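Local coordinates for protein enterotoxin-like toxin X (Staphylococcus aureus, PDB 5U75) that inhibits phagocytosis and killing by human neutrophils, binding their surface glycoproteins in a sialic acid-dependent manner to blunt host innate immunity, at residues D38-K43 and T91-D96; L85-V90 and N147-K152; V120-N125 and N153-L158. All blocks are in the same frame, centred on the assembly; numbering follows the deposited sequence. Where two conformers were deposited one is given.

Overall arrangement
From the N terminus, the chain passes helix 23-35 and reaches the small hairpin of residues 38-43. It then runs through strands 61-72 and 75-86 before contact 1 brings that hairpin to the first turn of helix 92-104. Contact 2 starts just upstream, at 85-90, and its loop spans the helix and strands 118-123 and 128-132 before closing at 147-152. The loops of contacts 1 and 2 therefore cross. Contact 3 opens at 120-125, inside the loop of contact 2, and closes beyond it at 153-158, so these two also cross, whereas contacts 1 and 3 lie in series. Leu95 packs on Ile151 and Ile121, tying the helix to both later contacts.

Contact 1 of 3, residues D38-K43 and T91-D96; sequences DTINGK and TLKELD
The carboxylate of Glu94 turns its two-oxygen end to the ammonium group of Lys43, whose aliphatic chain passes over one face, while the amide of Asn41 lies beyond OE1 with its plane 68° from that of the carboxylate. A salt bridge joins Lys43 NZ to Glu94 OE2 at 2.7 Å, and NZ is 3.1 Å from Glu94 OE1; as hydrogen bonds both are weak. Glu94 has two conformers, so the close detail of this pairing is doubtful. The lysine reaches the acid by a bend at its last torsion (chi4 71°), the two chains meeting at about a right angle. Ile40 packs alongside the stem of Glu94, its CG2 4.1 Å from Glu94 CG and its CD1 4.2 Å from Lys93 CG.

The contact sets a type I' turn, Ile40 to Lys43, with Asn41 and Gly42 at its corners, against the start of helix 92-104 in the beta-grasp domain. Thr91 is the N-cap: its OG1 accepts from Glu94 N at 3.1 Å, which holds the residue carrying the carboxylate. A water links the hairpin to this cap, lying 2.6 Å from Thr91 OG1 and weakly accepting from Asn41 ND2 at 2.8 Å. Farther out, Ile40 touches Trp50 and His97. Leu92, which follows the cap, touches the bound sialic acid.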
loop_
_atom_site.group_PDB
_atom_site.type_symbol
_atom_site.label_atom_id
_atom_site.label_comp_id
_atom_site.label_asym_id
_atom_site.label_seq_id
_atom_site.Cartn_x
_atom_site.Cartn_y
_atom_site.Cartn_z
ATOM N N ASP A 38 5.392 -4.054 -10.589
ATOM C CA ASP A 38 6.392 -4.414 -9.608
ATOM C C ASP A 38 7.686 -3.582 -9.711
ATOM O O ASP A 38 8.704 -3.941 -9.140
ATOM C CB ASP A 38 6.657 -5.910 -9.638
ATOM C CG ASP A 38 7.444 -6.346 -10.838
ATOM O OD1 ASP A 38 7.558 -5.577 -11.819
ATOM O OD2 ASP A 38 7.963 -7.464 -10.772
ATOM N N THR A 39 7.623 -2.472 -10.432
ATOM C CA THR A 39 8.674 -1.498 -10.434
ATOM C C THR A 39 8.098 -0.104 -10.332
ATOM O O THR A 39 6.932 0.144 -10.713
ATOM C CB THR A 39 9.506 -1.577 -11.733
ATOM O OG1 THR A 39 8.680 -1.219 -12.838
ATOM C CG2 THR A 39 10.024 -2.979 -11.953
ATOM N N ILE A 40 8.919 0.803 -9.814
ATOM C CA ILE A 40 8.659 2.224 -9.913
ATOM C C ILE A 40 9.984 2.983 -9.772
ATOM O O ILE A 40 10.765 2.690 -8.870
ATOM C CB ILE A 40 7.620 2.699 -8.858
ATOM C CG1 ILE A 40 7.261 4.167 -9.111
ATOM C CG2 ILE A 40 8.115 2.478 -7.428
ATOM C CD1 ILE A 40 5.962 4.598 -8.492
ATOM N N ASN A 41 10.244 3.928 -10.680
ATOM C CA ASN A 41 11.451 4.785 -10.615
ATOM C C ASN A 41 12.768 4.045 -10.377
ATOM O O ASN A 41 13.614 4.505 -9.609
ATOM C CB ASN A 41 11.300 5.836 -9.508
ATOM C CG ASN A 41 10.178 6.809 -9.760
ATOM O OD1 ASN A 41 9.701 6.965 -10.882
ATOM N ND2 ASN A 41 9.764 7.497 -8.706
ATOM N N GLY A 42 12.949 2.885 -10.989
ATOM C CA GLY A 42 14.195 2.132 -10.772
ATOM C C GLY A 42 14.237 1.255 -9.525
ATOM O O GLY A 42 15.209 0.516 -9.327
ATOM N N LYS A 43 13.197 1.318 -8.684
ATOM C CA LYS A 43 13.039 0.366 -7.602
ATOM C C LYS A 43 12.166 -0.753 -8.071
ATOM O O LYS A 43 11.379 -0.570 -8.983
ATOM C CB LYS A 43 12.416 1.034 -6.394
ATOM C CG LYS A 43 13.359 2.056 -5.814
ATOM C CD LYS A 43 12.842 2.527 -4.487
ATOM C CE LYS A 43 13.882 3.384 -3.765
ATOM N NZ LYS A 43 14.111 4.735 -4.351
ATOM N N THR A 91 10.137 9.410 -2.399
ATOM C CA THR A 91 8.948 10.230 -2.621
ATOM C C THR A 91 7.710 9.504 -2.119
ATOM O O THR A 91 7.669 8.258 -2.022
ATOM C CB THR A 91 8.731 10.606 -4.099
ATOM O OG1 THR A 91 8.453 9.448 -4.872
ATOM C CG2 THR A 91 9.955 11.350 -4.672
ATOM N N LEU A 92 6.690 10.300 -1.814
ATOM C CA LEU A 92 5.371 9.750 -1.508
ATOM C C LEU A 92 4.792 8.957 -2.691
ATOM O O LEU A 92 4.113 7.957 -2.492
ATOM C CB LEU A 92 4.424 10.851 -1.030
ATOM C CG LEU A 92 3.010 10.411 -0.615
ATOM C CD1 LEU A 92 3.057 9.287 0.416
ATOM C CD2 LEU A 92 2.282 11.630 -0.062
ATOM N N LYS A 93 5.106 9.346 -3.932
ATOM C CA LYS A 93 4.657 8.562 -5.071
ATOM C C LYS A 93 5.199 7.148 -4.967
ATOM O O LYS A 93 4.485 6.174 -5.172
ATOM C CB LYS A 93 5.056 9.194 -6.403
ATOM C CG LYS A 93 4.513 8.444 -7.605
ATOM C CD LYS A 93 4.924 9.115 -8.915
ATOM C CE LYS A 93 4.216 8.489 -10.094
ATOM N NZ LYS A 93 4.908 8.863 -11.367
ATOM N N GLU A 94 6.484 7.054 -4.631
ATOM C CA GLU A 94 7.147 5.771 -4.491
ATOM C C GLU A 94 6.579 4.932 -3.341
ATOM O O GLU A 94 6.282 3.759 -3.501
ATOM C CB GLU A 94 8.625 6.027 -4.261
ATOM C CG GLU A 94 9.487 4.809 -4.387
ATOM C CD GLU A 94 10.942 5.191 -4.378
ATOM O OE1 GLU A 94 11.428 5.822 -5.340
ATOM O OE2 GLU A 94 11.599 4.823 -3.389
ATOM N N LEU A 95 6.433 5.552 -2.180
ATOM C CA LEU A 95 5.948 4.833 -0.985
ATOM C C LEU A 95 4.482 4.420 -1.130
ATOM O O LEU A 95 4.109 3.272 -0.849
ATOM C CB LEU A 95 6.160 5.720 0.245
ATOM C CG LEU A 95 6.110 5.059 1.605
ATOM C CD1 LEU A 95 7.102 3.890 1.684
ATOM C CD2 LEU A 95 6.396 6.109 2.678
ATOM N N ASP A 96 3.655 5.358 -1.583
ATOM C CA ASP A 96 2.260 5.048 -1.991
ATOM C C ASP A 96 2.195 3.845 -2.940
ATOM O O ASP A 96 1.418 2.910 -2.745
ATOM C CB ASP A 96 1.609 6.301 -2.600
ATOM C CG ASP A 96 0.245 6.031 -3.192
ATOM O OD1 ASP A 96 -0.730 5.774 -2.435
ATOM O OD2 ASP A 96 0.162 6.068 -4.433
HETATM O O HOH W 1 8.783 9.830 -7.433
#

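Contact 2 of 3, residues L85-V90 and N147-K152; sequences LNKEVV and NTDDIK
With chi1 at 58°, Thr148 places OG1 between its backbone N and carbonyl carbon, where the hydroxyl donates to Asn86 O at 2.7 Å, and sets CG2 beside the N, among the side chains of Leu85 and Val90. The methyl lies 3.9 Å from Leu85 CD1 and 3.8 Å from Val90 CG2, the threonine and valine side chains crossing at about a right angle. One threonine side chain thus does two jobs, its hydroxyl gripping a strand-end carbonyl and its methyl joining the apolar side chains of Leu85 and Val90. Its backbone takes part too: Thr148 N donates to Glu88 O at 2.9 Å, almost straight (174°), with the donor tilted out of the carbonyl plane.

Beside it, Asn147 faces Val89 as an antiparallel non-hydrogen-bonded pair, and the CB of Asn147 sits 4.1 Å from Val89 CG2. On the outer side, the extended chain of Lys87 runs past Asp149, NZ staying 4.3 Å from Asp149 OD1, beyond a salt bridge. A water spans the gap, donating to Asp149 OD2 and accepting from Lys87 NZ, which also donates to the carbonyl of Glu59. Asn147 OD1 in turn accepts from Asp149 N at 2.9 Å, forming an Asx turn that opens the 3-10 segment 148-150, the link between short strand 145-147 and central strand 151-160 of the beta-grasp fold.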
loop_
_atom_site.group_PDB
_atom_site.type_symbol
_atom_site.label_atom_id
_atom_site.label_comp_id
_atom_site.label_asym_id
_atom_site.label_seq_id
_atom_site.Cartn_x
_atom_site.Cartn_y
_atom_site.Cartn_z
ATOM N N LEU A 85 12.517 -2.086 2.934
ATOM C CA LEU A 85 13.053 -0.993 2.126
ATOM C C LEU A 85 14.428 -0.555 2.604
ATOM O O LEU A 85 14.761 -0.707 3.781
ATOM C CB LEU A 85 12.137 0.232 2.198
ATOM C CG LEU A 85 10.639 0.061 1.919
ATOM C CD1 LEU A 85 9.952 1.393 2.162
ATOM C CD2 LEU A 85 10.417 -0.410 0.500
ATOM N N ASN A 86 15.196 0.034 1.705
ATOM C CA ASN A 86 16.422 0.728 2.112
ATOM C C ASN A 86 16.106 2.001 2.891
ATOM O O ASN A 86 15.082 2.656 2.627
ATOM C CB ASN A 86 17.293 1.034 0.895
ATOM C CG ASN A 86 17.853 -0.233 0.266
ATOM O OD1 ASN A 86 17.924 -1.277 0.909
ATOM N ND2 ASN A 86 18.236 -0.146 -0.992
ATOM N N LYS A 87 16.955 2.293 3.882
ATOM C CA LYS A 87 16.949 3.577 4.588
ATOM C C LYS A 87 17.388 4.681 3.642
ATOM O O LYS A 87 18.549 4.741 3.222
ATOM C CB LYS A 87 17.868 3.558 5.815
ATOM C CG LYS A 87 17.308 2.802 6.996
ATOM C CD LYS A 87 18.320 2.737 8.132
ATOM C CE LYS A 87 17.877 1.774 9.220
ATOM N NZ LYS A 87 18.866 1.813 10.344
ATOM N N GLU A 88 16.458 5.552 3.273
ATOM C CA GLU A 88 16.757 6.662 2.376
ATOM C C GLU A 88 15.557 7.561 2.290
ATOM O O GLU A 88 14.462 7.168 2.701
ATOM C CB GLU A 88 17.110 6.190 0.952
ATOM C CG GLU A 88 16.021 5.418 0.259
ATOM C CD GLU A 88 16.450 4.841 -1.086
ATOM O OE1 GLU A 88 17.507 5.218 -1.635
ATOM O OE2 GLU A 88 15.713 4.005 -1.607
ATOM N N VAL A 89 15.758 8.732 1.689
ATOM C CA VAL A 89 14.646 9.643 1.411
ATOM C C VAL A 89 14.063 9.242 0.064
ATOM O O VAL A 89 14.793 9.159 -0.939
ATOM C CB VAL A 89 15.085 11.121 1.465
ATOM C CG1 VAL A 89 13.926 12.046 1.148
ATOM C CG2 VAL A 89 15.645 11.439 2.839
ATOM N N VAL A 90 12.765 8.937 0.067
ATOM C CA VAL A 90 12.010 8.541 -1.115
ATOM C C VAL A 90 10.843 9.519 -1.279
ATOM O O VAL A 90 10.607 10.373 -0.415
ATOM C CB VAL A 90 11.487 7.077 -1.034
ATOM C CG1 VAL A 90 12.635 6.093 -0.814
ATOM C CG2 VAL A 90 10.436 6.898 0.066
ATOM N N ASN A 147 11.675 10.154 4.610
ATOM C CA ASN A 147 12.756 9.260 4.988
ATOM C C ASN A 147 12.107 7.972 5.456
ATOM O O ASN A 147 11.291 7.978 6.393
ATOM C CB ASN A 147 13.616 9.890 6.080
ATOM C CG ASN A 147 14.889 9.105 6.356
ATOM O OD1 ASN A 147 14.895 7.873 6.344
ATOM N ND2 ASN A 147 15.968 9.820 6.637
ATOM N N THR A 148 12.437 6.858 4.808
ATOM C CA THR A 148 11.817 5.564 5.167
ATOM C C THR A 148 12.100 5.165 6.624
ATOM O O THR A 148 11.354 4.410 7.205
ATOM C CB THR A 148 12.292 4.415 4.241
ATOM O OG1 THR A 148 13.710 4.311 4.322
ATOM C CG2 THR A 148 11.901 4.669 2.814
ATOM N N ASP A 149 13.193 5.671 7.200
ATOM C CA ASP A 149 13.511 5.435 8.598
ATOM C C ASP A 149 12.618 6.242 9.578
ATOM O O ASP A 149 12.700 6.054 10.799
ATOM C CB ASP A 149 14.989 5.735 8.837
ATOM C CG ASP A 149 15.463 5.300 10.210
ATOM O OD1 ASP A 149 15.241 4.135 10.567
ATOM O OD2 ASP A 149 16.025 6.140 10.939
ATOM N N ASP A 150 11.763 7.118 9.039
ATOM C CA ASP A 150 10.791 7.861 9.824
ATOM C C ASP A 150 9.472 7.117 9.988
ATOM O O ASP A 150 8.626 7.549 10.774
ATOM C CB ASP A 150 10.501 9.230 9.171
ATOM C CG ASP A 150 9.727 10.184 10.087
ATOM O OD1 ASP A 150 10.030 10.211 11.301
ATOM O OD2 ASP A 150 8.802 10.882 9.582
ATOM N N ILE A 151 9.289 6.015 9.263
ATOM C CA ILE A 151 7.996 5.338 9.225
ATOM C C ILE A 151 7.882 4.352 10.375
ATOM O O ILE A 151 8.759 3.509 10.566
ATOM C CB ILE A 151 7.778 4.612 7.903
ATOM C CG1 ILE A 151 7.880 5.616 6.761
ATOM C CG2 ILE A 151 6.431 3.901 7.906
ATOM C CD1 ILE A 151 8.015 4.976 5.408
ATOM N N LYS A 152 6.811 4.485 11.149
ATOM C CA LYS A 152 6.516 3.556 12.241
ATOM C C LYS A 152 5.859 2.287 11.725
ATOM O O LYS A 152 6.371 1.191 11.931
ATOM C CB LYS A 152 5.622 4.223 13.275
ATOM C CG LYS A 152 5.267 3.331 14.452
ATOM C CD LYS A 152 4.392 4.100 15.427
ATOM C CE LYS A 152 4.029 3.269 16.657
ATOM N NZ LYS A 152 2.655 2.723 16.503
HETATM O O HOH W 2 18.651 4.579 11.280
#

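Contact 3 of 3, residues V120-N125 and N153-L158; sequences VINTKN and NVTFEL
This is an antiparallel pairing of neighbouring strands, 118-123 and 151-160, within the mixed five-stranded sheet of the beta-grasp domain. Val120 and Thr155 form a hydrogen-bonded pair: Val120 N donates to Thr155 O at 2.7 Å, nearly straight (176°), and Thr155 N returns a bond to Val120 O at 2.9 Å. Asn122 N donates to Asn153 O at 3.0 Å, but the reverse bond, from Asn153 N, is long and weak. Lys152 N also points to Asn122 O, so Lys152 and Asn153 together oppose Asn122, as in a classic beta bulge.

The side chains of Asn122, Asn153, Val120 and Thr155 share one face of the sheet. There Asn122 ND2 uses both its hydrogens, one on Asn153 OD1 and one on Thr155 OG1, each at 3.0 Å. The hydroxyl lies in the amide plane, whereas the carboxamide oxygen is tilted from it, the two amide planes being 50° apart. Two such bonds should fix the rotation of the Asn122 amide. Asn153 can meet it because its chi1 of 69° brings the amide in toward the neighbouring strand, and its ND2 has a weak bond to Glu67. Val120 CB touches Thr155 OG1 at 3.8 Å.

On the reverse face, Ile121 CG1 and Val154 CG2 are in loose apolar contact, 4.4 Å apart. Both residues pack against Ile99, and Ile121 also against Leu92 and Leu95. Ile121 and Val154 thus belong to the apolar layer between the sheet and helix 92-104, the helix-on-sheet packing of the beta-grasp fold.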
loop_
_atom_site.group_PDB
_atom_site.type_symbol
_atom_site.label_atom_id
_atom_site.label_comp_id
_atom_site.label_asym_id
_atom_site.label_seq_id
_atom_site.Cartn_x
_atom_site.Cartn_y
_atom_site.Cartn_z
ATOM N N VAL A 120 -3.011 4.451 6.052
ATOM C CA VAL A 120 -2.315 5.538 6.715
ATOM C C VAL A 120 -0.866 5.178 7.022
ATOM O O VAL A 120 -0.606 4.218 7.725
ATOM C CB VAL A 120 -3.039 5.971 8.014
ATOM C CG1 VAL A 120 -2.321 7.151 8.663
ATOM C CG2 VAL A 120 -4.503 6.307 7.702
ATOM N N ILE A 121 0.065 5.985 6.518
ATOM C CA ILE A 121 1.465 5.866 6.853
ATOM C C ILE A 121 1.657 6.657 8.147
ATOM O O ILE A 121 1.437 7.873 8.155
ATOM C CB ILE A 121 2.377 6.445 5.739
ATOM C CG1 ILE A 121 2.053 5.830 4.368
ATOM C CG2 ILE A 121 3.838 6.217 6.093
ATOM C CD1 ILE A 121 2.745 6.509 3.198
ATOM N N ASN A 122 2.027 5.973 9.237
ATOM C CA ASN A 122 2.262 6.604 10.525
ATOM C C ASN A 122 3.740 6.790 10.743
ATOM O O ASN A 122 4.517 5.850 10.531
ATOM C CB ASN A 122 1.700 5.722 11.642
ATOM C CG ASN A 122 0.210 5.518 11.487
ATOM O OD1 ASN A 122 -0.550 6.485 11.526
ATOM N ND2 ASN A 122 -0.204 4.295 11.223
ATOM N N THR A 123 4.132 7.979 11.191
ATOM C CA THR A 123 5.546 8.278 11.431
ATOM C C THR A 123 5.884 8.143 12.906
ATOM O O THR A 123 4.991 8.124 13.776
ATOM C CB THR A 123 5.997 9.660 10.907
ATOM O OG1 THR A 123 5.619 10.710 11.807
ATOM C CG2 THR A 123 5.445 9.939 9.520
ATOM N N LYS A 124 7.172 8.054 13.188
ATOM C CA LYS A 124 7.610 7.738 14.554
ATOM C C LYS A 124 7.219 8.795 15.591
ATOM O O LYS A 124 6.985 8.454 16.742
ATOM C CB LYS A 124 9.118 7.496 14.576
ATOM C CG LYS A 124 9.454 6.170 13.889
ATOM C CD LYS A 124 10.936 5.953 13.759
ATOM C CE LYS A 124 11.209 4.559 13.245
ATOM N NZ LYS A 124 12.666 4.339 13.118
ATOM N N ASN A 125 7.156 10.060 15.191
ATOM C CA ASN A 125 6.736 11.145 16.116
ATOM C C ASN A 125 5.270 11.534 16.017
ATOM O O ASN A 125 4.872 12.573 16.564
ATOM C CB ASN A 125 7.600 12.388 15.900
ATOM C CG ASN A 125 9.059 12.150 16.198
ATOM O OD1 ASN A 125 9.405 11.467 17.157
ATOM N ND2 ASN A 125 9.929 12.732 15.388
ATOM N N ASN A 153 4.722 2.448 11.060
ATOM C CA ASN A 153 3.988 1.353 10.448
ATOM C C ASN A 153 2.967 1.928 9.467
ATOM O O ASN A 153 2.888 3.146 9.296
ATOM C CB ASN A 153 3.297 0.454 11.504
ATOM C CG ASN A 153 2.144 1.137 12.219
ATOM O OD1 ASN A 153 1.861 2.309 12.030
ATOM N ND2 ASN A 153 1.443 0.365 13.032
ATOM N N VAL A 154 2.191 1.051 8.843
ATOM C CA VAL A 154 1.099 1.454 7.969
ATOM C C VAL A 154 -0.141 0.802 8.529
ATOM O O VAL A 154 -0.176 -0.414 8.711
ATOM C CB VAL A 154 1.335 1.004 6.509
ATOM C CG1 VAL A 154 0.070 1.200 5.658
ATOM C CG2 VAL A 154 2.498 1.764 5.916
ATOM N N THR A 155 -1.158 1.607 8.838
ATOM C CA THR A 155 -2.410 1.053 9.280
ATOM C C THR A 155 -3.473 1.223 8.212
ATOM O O THR A 155 -3.326 2.050 7.305
ATOM C CB THR A 155 -2.858 1.706 10.602
ATOM O OG1 THR A 155 -2.861 3.132 10.474
ATOM C CG2 THR A 155 -1.917 1.317 11.723
ATOM N N PHE A 156 -4.541 0.436 8.292
ATOM C CA PHE A 156 -5.623 0.604 7.331
ATOM C C PHE A 156 -6.907 -0.030 7.794
ATOM O O PHE A 156 -6.873 -1.031 8.517
ATOM C CB PHE A 156 -5.264 -0.021 5.963
ATOM C CG PHE A 156 -4.864 -1.467 6.027
ATOM C CD1 PHE A 156 -3.572 -1.836 6.397
ATOM C CD2 PHE A 156 -5.759 -2.463 5.689
ATOM C CE1 PHE A 156 -3.203 -3.173 6.460
ATOM C CE2 PHE A 156 -5.397 -3.805 5.734
ATOM C CZ PHE A 156 -4.108 -4.165 6.120
ATOM N N GLU A 157 -8.022 0.536 7.330
ATOM C CA GLU A 157 -9.361 -0.030 7.530
ATOM C C GLU A 157 -10.076 0.119 6.207
ATOM O O GLU A 157 -10.646 1.179 5.922
ATOM C CB GLU A 157 -10.128 0.734 8.612
ATOM C CG GLU A 157 -9.362 0.935 9.901
ATOM C CD GLU A 157 -10.111 1.792 10.901
ATOM O OE1 GLU A 157 -11.029 2.534 10.482
ATOM O OE2 GLU A 157 -9.776 1.727 12.099
ATOM N N LEU A 158 -10.017 -0.925 5.387
ATOM C CA LEU A 158 -10.560 -0.895 4.059
ATOM C C LEU A 158 -11.817 -1.755 3.990
ATOM O O LEU A 158 -11.922 -2.792 4.671
ATOM C CB LEU A 158 -9.515 -1.383 3.072
ATOM C CG LEU A 158 -8.210 -0.566 3.074
ATOM C CD1 LEU A 158 -7.300 -1.110 1.984
ATOM C CD2 LEU A 158 -8.464 0.924 2.881
#